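Local structure of 378aa long hypothetical citrate synthase (Sulfolobus tokodaii, 1VGM) at residues E75-M87 against M96-Y108. The protein is a mostly alpha-helical protein of the citrate synthase family, with two copies in its assembly. Residues are numbered along the deposited sequence; the frame is centred on the assembly and turned at random.
Sequences EVPEQVISTIFSM and MMETAFGILASIY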
ATOM      1  N   GLU A  75     -14.832   9.875 -16.079  1.00 11.38           N
ATOM      2  CA  GLU A  75     -15.846   9.695 -15.041  1.00 12.24           C
ATOM      3  C   GLU A  75     -15.295   8.871 -13.880  1.00  9.20           C
ATOM      4  O   GLU A  75     -14.539   7.924 -14.090  1.00  8.74           O
ATOM      5  CB  GLU A  75     -17.067   8.981 -15.627  1.00 15.32           C
ATOM      6  CG  GLU A  75     -16.701   7.907 -16.652  1.00 27.42           C
ATOM      7  CD  GLU A  75     -17.664   6.729 -16.657  1.00 34.38           C
ATOM      8  OE1 GLU A  75     -18.889   6.964 -16.789  1.00 35.01           O
ATOM      9  OE2 GLU A  75     -17.196   5.573 -16.531  1.00 33.73           O
ATOM     10  N   VAL A  76     -15.690   9.219 -12.660  1.00  8.59           N
ATOM     11  CA  VAL A  76     -15.451   8.357 -11.504  1.00  7.21           C
ATOM     12  C   VAL A  76     -16.750   8.121 -10.734  1.00  8.87           C
ATOM     13  O   VAL A  76     -17.710   8.881 -10.872  1.00  5.48           O
ATOM     14  CB  VAL A  76     -14.432   8.992 -10.527  1.00  5.62           C
ATOM     15  CG1 VAL A  76     -13.058   9.067 -11.173  1.00  7.44           C
ATOM     16  CG2 VAL A  76     -14.914  10.379 -10.120  1.00  1.60           C
ATOM     17  N   PRO A  77     -16.795   7.066  -9.909  1.00  7.60           N
ATOM     18  CA  PRO A  77     -17.981   6.831  -9.075  1.00  9.39           C
ATOM     19  C   PRO A  77     -18.273   8.071  -8.253  1.00  8.84           C
ATOM     20  O   PRO A  77     -17.351   8.797  -7.869  1.00  7.87           O
ATOM     21  CB  PRO A  77     -17.577   5.648  -8.195  1.00 11.01           C
ATOM     22  CG  PRO A  77     -16.510   4.943  -8.986  1.00 10.64           C
ATOM     23  CD  PRO A  77     -15.759   6.040  -9.690  1.00 11.99           C
ATOM     24  N   GLU A  78     -19.551   8.329  -7.987  1.00  9.73           N
ATOM     25  CA  GLU A  78     -19.915   9.549  -7.285  1.00 10.86           C
ATOM     26  C   GLU A  78     -19.432   9.473  -5.840  1.00  8.42           C
ATOM     27  O   GLU A  78     -19.241  10.500  -5.182  1.00  6.43           O
ATOM     28  CB  GLU A  78     -21.433   9.778  -7.352  1.00 16.56           C
ATOM     29  CG  GLU A  78     -22.287   8.744  -6.644  1.00 23.78           C
ATOM     30  CD  GLU A  78     -23.773   9.053  -6.775  1.00 30.44           C
ATOM     31  OE1 GLU A  78     -24.562   8.562  -5.940  1.00 33.74           O
ATOM     32  OE2 GLU A  78     -24.148   9.788  -7.717  1.00 31.42           O
ATOM     33  N   GLN A  79     -19.214   8.254  -5.349  1.00  8.53           N
ATOM     34  CA  GLN A  79     -18.656   8.082  -4.010  1.00  8.42           C
ATOM     35  C   GLN A  79     -17.317   8.785  -3.876  1.00  8.17           C
ATOM     36  O   GLN A  79     -16.988   9.301  -2.811  1.00  6.56           O
ATOM     37  CB  GLN A  79     -18.475   6.599  -3.675  1.00  8.68           C
ATOM     38  CG  GLN A  79     -19.747   5.918  -3.201  1.00 12.68           C
ATOM     39  CD  GLN A  79     -20.583   5.400  -4.353  1.00 15.62           C
ATOM     40  OE1 GLN A  79     -20.266   5.634  -5.524  1.00 15.19           O
ATOM     41  NE2 GLN A  79     -21.659   4.690  -4.031  1.00 12.73           N
ATOM     42  N   VAL A  80     -16.544   8.799  -4.958  1.00  8.18           N
ATOM     43  CA  VAL A  80     -15.235   9.446  -4.950  1.00  8.91           C
ATOM     44  C   VAL A  80     -15.395  10.926  -4.649  1.00  9.79           C
ATOM     45  O   VAL A  80     -14.726  11.475  -3.770  1.00  9.31           O
ATOM     46  CB  VAL A  80     -14.526   9.315  -6.318  1.00 11.55           C
ATOM     47  CG1 VAL A  80     -13.250  10.157  -6.323  1.00  5.59           C
ATOM     48  CG2 VAL A  80     -14.208   7.864  -6.596  1.00 10.34           C
ATOM     49  N   ILE A  81     -16.280  11.571  -5.398  1.00  7.23           N
ATOM     50  CA  ILE A  81     -16.513  12.997  -5.239  1.00  8.88           C
ATOM     51  C   ILE A  81     -17.035  13.252  -3.826  1.00  9.42           C
ATOM     52  O   ILE A  81     -16.536  14.113  -3.108  1.00  9.80           O
ATOM     53  CB  ILE A  81     -17.539  13.504  -6.287  1.00  6.53           C
ATOM     54  CG1 ILE A  81     -17.008  13.227  -7.693  1.00  7.49           C
ATOM     55  CG2 ILE A  81     -17.799  15.005  -6.104  1.00  2.79           C
ATOM     56  CD1 ILE A  81     -15.675  13.906  -8.005  1.00  8.03           C
ATOM     57  N   SER A  82     -18.034  12.474  -3.435  1.00  8.86           N
ATOM     58  CA  SER A  82     -18.676  12.649  -2.147  1.00  8.45           C
ATOM     59  C   SER A  82     -17.651  12.604  -1.017  1.00  8.31           C
ATOM     60  O   SER A  82     -17.668  13.436  -0.115  1.00  7.80           O
ATOM     61  CB  SER A  82     -19.727  11.557  -1.945  1.00 11.04           C
ATOM     62  OG  SER A  82     -20.269  11.628  -0.641  1.00 15.91           O
ATOM     63  N   THR A  83     -16.751  11.631  -1.072  1.00  8.06           N
ATOM     64  CA  THR A  83     -15.774  11.449  -0.006  1.00  5.71           C
ATOM     65  C   THR A  83     -14.667  12.506  -0.027  1.00  6.37           C
ATOM     66  O   THR A  83     -14.319  13.066   1.012  1.00  9.04           O
ATOM     67  CB  THR A  83     -15.133  10.055  -0.092  1.00  6.48           C
ATOM     68  OG1 THR A  83     -16.134   9.067   0.169  1.00  5.56           O
ATOM     69  CG2 THR A  83     -13.993   9.921   0.917  1.00  5.12           C
ATOM     70  N   ILE A  84     -14.114  12.772  -1.205  1.00  6.52           N
ATOM     71  CA  ILE A  84     -13.076  13.792  -1.365  1.00  7.91           C
ATOM     72  C   ILE A  84     -13.551  15.135  -0.809  1.00  6.88           C
ATOM     73  O   ILE A  84     -12.842  15.811  -0.048  1.00  7.41           O
ATOM     74  CB  ILE A  84     -12.703  13.961  -2.866  1.00  6.93           C
ATOM     75  CG1 ILE A  84     -11.660  12.920  -3.266  1.00 13.56           C
ATOM     76  CG2 ILE A  84     -12.173  15.360  -3.134  1.00  9.38           C
ATOM     77  CD1 ILE A  84     -11.309  12.955  -4.752  1.00 11.22           C
ATOM     78  N   PHE A  85     -14.761  15.520  -1.191  1.00  7.16           N
ATOM     79  CA  PHE A  85     -15.267  16.833  -0.840  1.00  7.13           C
ATOM     80  C   PHE A  85     -15.797  16.914   0.589  1.00  8.91           C
ATOM     81  O   PHE A  85     -16.151  17.993   1.058  1.00  8.13           O
ATOM     82  CB  PHE A  85     -16.341  17.244  -1.842  1.00  6.28           C
ATOM     83  CG  PHE A  85     -15.779  17.790  -3.115  1.00  4.84           C
ATOM     84  CD1 PHE A  85     -15.542  19.158  -3.252  1.00  5.38           C
ATOM     85  CD2 PHE A  85     -15.373  16.929  -4.131  1.00  5.42           C
ATOM     86  CE1 PHE A  85     -14.930  19.668  -4.389  1.00  8.01           C
ATOM     87  CE2 PHE A  85     -14.760  17.428  -5.272  1.00 11.15           C
ATOM     88  CZ  PHE A  85     -14.523  18.806  -5.398  1.00  8.54           C
ATOM     89  N   SER A  86     -15.847  15.783   1.285  1.00  7.21           N
ATOM     90  CA  SER A  86     -16.351  15.786   2.655  1.00 11.67           C
ATOM     91  C   SER A  86     -15.213  15.834   3.662  1.00 10.96           C
ATOM     92  O   SER A  86     -15.445  16.006   4.852  1.00  8.42           O
ATOM     93  CB  SER A  86     -17.200  14.543   2.919  1.00 14.86           C
ATOM     94  OG  SER A  86     -16.372  13.403   3.068  1.00 25.15           O
ATOM     95  N   MET A  87     -13.984  15.682   3.189  1.00 12.09           N
ATOM     96  CA  MET A  87     -12.839  15.678   4.086  1.00 13.13           C
ATOM     97  C   MET A  87     -12.384  17.094   4.392  1.00 14.18           C
ATOM     98  O   MET A  87     -12.662  18.026   3.636  1.00 14.34           O
ATOM     99  CB  MET A  87     -11.691  14.877   3.477  1.00 18.33           C
ATOM    100  CG  MET A  87     -11.726  13.414   3.887  1.00 19.74           C
ATOM    101  SD  MET A  87     -10.313  12.520   3.298  1.00 38.23           S
ATOM    102  CE  MET A  87     -10.885  12.047   1.685  1.00 27.84           C
ATOM    103  N   MET A  96      -5.694  12.142   0.422  1.00  6.07           N
ATOM    104  CA  MET A  96      -6.954  12.173  -0.293  1.00  8.40           C
ATOM    105  C   MET A  96      -6.907  11.271  -1.526  1.00  7.20           C
ATOM    106  O   MET A  96      -7.884  10.598  -1.861  1.00  9.02           O
ATOM    107  CB  MET A  96      -7.294  13.617  -0.663  1.00  8.99           C
ATOM    108  CG  MET A  96      -7.661  14.470   0.562  1.00  4.75           C
ATOM    109  SD  MET A  96      -7.765  16.231   0.232  1.00 12.92           S
ATOM    110  CE  MET A  96      -9.209  16.284  -0.833  1.00  6.43           C
ATOM    111  N   MET A  97      -5.758  11.235  -2.185  1.00  5.83           N
ATOM    112  CA  MET A  97      -5.620  10.434  -3.389  1.00  7.06           C
ATOM    113  C   MET A  97      -5.654   8.943  -3.078  1.00  5.52           C
ATOM    114  O   MET A  97      -6.313   8.177  -3.783  1.00  5.03           O
ATOM    115  CB  MET A  97      -4.321  10.784  -4.115  1.00  7.71           C
ATOM    116  CG  MET A  97      -4.266  10.257  -5.539  1.00 10.97           C
ATOM    117  SD  MET A  97      -2.814  10.819  -6.442  1.00 12.63           S
ATOM    118  CE  MET A  97      -2.917  12.568  -6.199  1.00  5.00           C
ATOM    119  N   GLU A  98      -4.948   8.524  -2.030  1.00  4.51           N
ATOM    120  CA  GLU A  98      -4.925   7.107  -1.676  1.00  5.16           C
ATOM    121  C   GLU A  98      -6.317   6.641  -1.278  1.00  4.26           C
ATOM    122  O   GLU A  98      -6.708   5.508  -1.569  1.00  1.91           O
ATOM    123  CB  GLU A  98      -3.917   6.836  -0.546  1.00  6.95           C
ATOM    124  CG  GLU A  98      -4.339   7.263   0.848  1.00  8.86           C
ATOM    125  CD  GLU A  98      -3.282   6.934   1.900  1.00 10.10           C
ATOM    126  OE1 GLU A  98      -3.339   7.517   2.999  1.00 10.75           O
ATOM    127  OE2 GLU A  98      -2.395   6.096   1.635  1.00  7.56           O
ATOM    128  N   THR A  99      -7.075   7.530  -0.644  1.00  3.19           N
ATOM    129  CA  THR A  99      -8.466   7.247  -0.306  1.00  5.80           C
ATOM    130  C   THR A  99      -9.323   7.087  -1.556  1.00  5.50           C
ATOM    131  O   THR A  99     -10.081   6.131  -1.666  1.00  5.01           O
ATOM    132  CB  THR A  99      -9.089   8.369   0.554  1.00  3.69           C
ATOM    133  OG1 THR A  99      -8.308   8.559   1.740  1.00  4.78           O
ATOM    134  CG2 THR A  99     -10.515   7.993   0.946  1.00  4.91           C
ATOM    135  N   ALA A 100      -9.203   8.031  -2.487  1.00  4.52           N
ATOM    136  CA  ALA A 100      -9.951   7.962  -3.741  1.00  6.38           C
ATOM    137  C   ALA A 100      -9.686   6.650  -4.467  1.00  7.41           C
ATOM    138  O   ALA A 100     -10.613   6.017  -4.973  1.00  9.03           O
ATOM    139  CB  ALA A 100      -9.589   9.146  -4.644  1.00  2.83           C
ATOM    140  N   PHE A 101      -8.424   6.233  -4.519  1.00  6.00           N
ATOM    141  CA  PHE A 101      -8.081   5.010  -5.240  1.00  8.58           C
ATOM    142  C   PHE A 101      -8.579   3.757  -4.529  1.00  7.48           C
ATOM    143  O   PHE A 101      -8.749   2.718  -5.161  1.00  7.44           O
ATOM    144  CB  PHE A 101      -6.567   4.923  -5.457  1.00  7.11           C
ATOM    145  CG  PHE A 101      -6.114   5.550  -6.746  1.00  8.64           C
ATOM    146  CD1 PHE A 101      -5.880   4.767  -7.873  1.00  7.42           C
ATOM    147  CD2 PHE A 101      -5.969   6.932  -6.846  1.00  7.09           C
ATOM    148  CE1 PHE A 101      -5.520   5.346  -9.084  1.00  4.86           C
ATOM    149  CE2 PHE A 101      -5.606   7.532  -8.060  1.00  4.87           C
ATOM    150  CZ  PHE A 101      -5.382   6.738  -9.180  1.00  7.00           C
ATOM    151  N   GLY A 102      -8.808   3.869  -3.220  1.00  3.02           N
ATOM    152  CA  GLY A 102      -9.422   2.794  -2.465  1.00  3.06           C
ATOM    153  C   GLY A 102     -10.871   2.629  -2.858  1.00  3.91           C
ATOM    154  O   GLY A 102     -11.360   1.504  -3.022  1.00  3.92           O
ATOM    155  N   ILE A 103     -11.557   3.752  -3.045  1.00  2.78           N
ATOM    156  CA  ILE A 103     -12.923   3.725  -3.550  1.00  5.38           C
ATOM    157  C   ILE A 103     -13.039   3.168  -4.975  1.00  7.96           C
ATOM    158  O   ILE A 103     -13.955   2.394  -5.259  1.00  7.47           O
ATOM    159  CB  ILE A 103     -13.553   5.134  -3.486  1.00  8.03           C
ATOM    160  CG1 ILE A 103     -13.759   5.525  -2.019  1.00  7.59           C
ATOM    161  CG2 ILE A 103     -14.881   5.157  -4.241  1.00  6.26           C
ATOM    162  CD1 ILE A 103     -14.114   6.976  -1.805  1.00  5.87           C
ATOM    163  N   LEU A 104     -12.116   3.539  -5.862  1.00  7.68           N
ATOM    164  CA  LEU A 104     -12.117   2.993  -7.219  1.00  7.02           C
ATOM    165  C   LEU A 104     -11.890   1.478  -7.206  1.00  6.20           C
ATOM    166  O   LEU A 104     -12.582   0.733  -7.903  1.00  3.88           O
ATOM    167  CB  LEU A 104     -11.039   3.673  -8.084  1.00  7.90           C
ATOM    168  CG  LEU A 104     -11.172   5.180  -8.360  1.00  9.55           C
ATOM    169  CD1 LEU A 104     -10.031   5.654  -9.241  1.00  9.39           C
ATOM    170  CD2 LEU A 104     -12.497   5.476  -9.031  1.00  9.35           C
ATOM    171  N   ALA A 105     -10.928   1.024  -6.410  1.00  4.97           N
ATOM    172  CA  ALA A 105     -10.682  -0.407  -6.240  1.00  5.02           C
ATOM    173  C   ALA A 105     -11.922  -1.147  -5.740  1.00  7.05           C
ATOM    174  O   ALA A 105     -12.219  -2.246  -6.203  1.00 10.13           O
ATOM    175  CB  ALA A 105      -9.517  -0.635  -5.272  1.00  4.21           C
ATOM    176  N   SER A 106     -12.643  -0.552  -4.797  1.00  5.57           N
ATOM    177  CA  SER A 106     -13.841  -1.183  -4.248  1.00  8.40           C
ATOM    178  C   SER A 106     -14.965  -1.304  -5.276  1.00  8.42           C
ATOM    179  O   SER A 106     -15.680  -2.311  -5.321  1.00  7.48           O
ATOM    180  CB  SER A 106     -14.346  -0.397  -3.035  1.00  7.26           C
ATOM    181  OG  SER A 106     -13.525  -0.620  -1.903  1.00 11.10           O
ATOM    182  N   ILE A 107     -15.125  -0.273  -6.097  1.00  6.49           N
ATOM    183  CA  ILE A 107     -16.297  -0.186  -6.951  1.00  8.61           C
ATOM    184  C   ILE A 107     -16.049  -0.829  -8.309  1.00 10.07           C
ATOM    185  O   ILE A 107     -16.893  -1.575  -8.802  1.00  7.47           O
ATOM    186  CB  ILE A 107     -16.742   1.277  -7.130  1.00  8.22           C
ATOM    187  CG1 ILE A 107     -17.236   1.820  -5.785  1.00 10.01           C
ATOM    188  CG2 ILE A 107     -17.860   1.369  -8.176  1.00  9.82           C
ATOM    189  CD1 ILE A 107     -17.684   3.252  -5.817  1.00 10.06           C
ATOM    190  N   TYR A 108     -14.887  -0.562  -8.903  1.00 10.58           N
ATOM    191  CA  TYR A 108     -14.503  -1.232 -10.149  1.00  8.58           C
ATOM    192  C   TYR A 108     -13.950  -2.642  -9.930  1.00  7.88           C
ATOM    193  O   TYR A 108     -14.271  -3.566 -10.675  1.00  8.16           O
ATOM    194  CB  TYR A 108     -13.471  -0.396 -10.909  1.00 11.53           C
ATOM    195  CG  TYR A 108     -13.974   0.959 -11.366  1.00  9.16           C
ATOM    196  CD1 TYR A 108     -13.236   2.117 -11.120  1.00 10.18           C
ATOM    197  CD2 TYR A 108     -15.172   1.080 -12.065  1.00 12.68           C
ATOM    198  CE1 TYR A 108     -13.677   3.359 -11.563  1.00  8.09           C
ATOM    199  CE2 TYR A 108     -15.622   2.320 -12.512  1.00 14.13           C
ATOM    200  CZ  TYR A 108     -14.868   3.453 -12.259  1.00 12.15           C
ATOM    201  OH  TYR A 108     -15.293   4.677 -12.721  1.00 14.04           O
TER
HETATM  202  O   HOH W   1     -17.864   5.046 -13.658  1.00 34.43           O
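P77, just ahead of helix 78-84, fits among the side chains of L104, I107 and Y108: its CD presses on CD2 of L104 at a tight 3.4 Å, its CB meets CD1 of I107, and CD also lies obliquely against the Y108 ring. Water 1, in the plane of that ring, is 2.8 Å from Y108 OH and makes a weak bond to E75 OE2; K127 NZ hydrogen-bonds to E75 O. One turn on, V80 puts CG1 anti to its backbone N (chi1 173°), against A100 CB, while CG2 rests 3.7 Å from I103 CG2 and also touches L104 CD2. I103 CD1 meets T83 tip to tip, 3.5 Å from OG1. That hydroxyl is hydrogen-bonded to T83 of the second subunit, and Q79 NE2 to S86 O there. At the far end M96 bends at chi3 (68°), which turns CE onto I84, 3.9 Å from CG2; M87 CE reaches M96 CG and T99 CG2. The axes of helices 78-84 and 96-108 approach to 9.2 Å, with their directions at 154°; the CA atoms of V80 and A100 lie 5.6 Å apart, consistent with the small side chain of A100. This is an antiparallel helix pair, packed largely through apolar side chains, at the helical dimer interface of a citrate synthase-type fold.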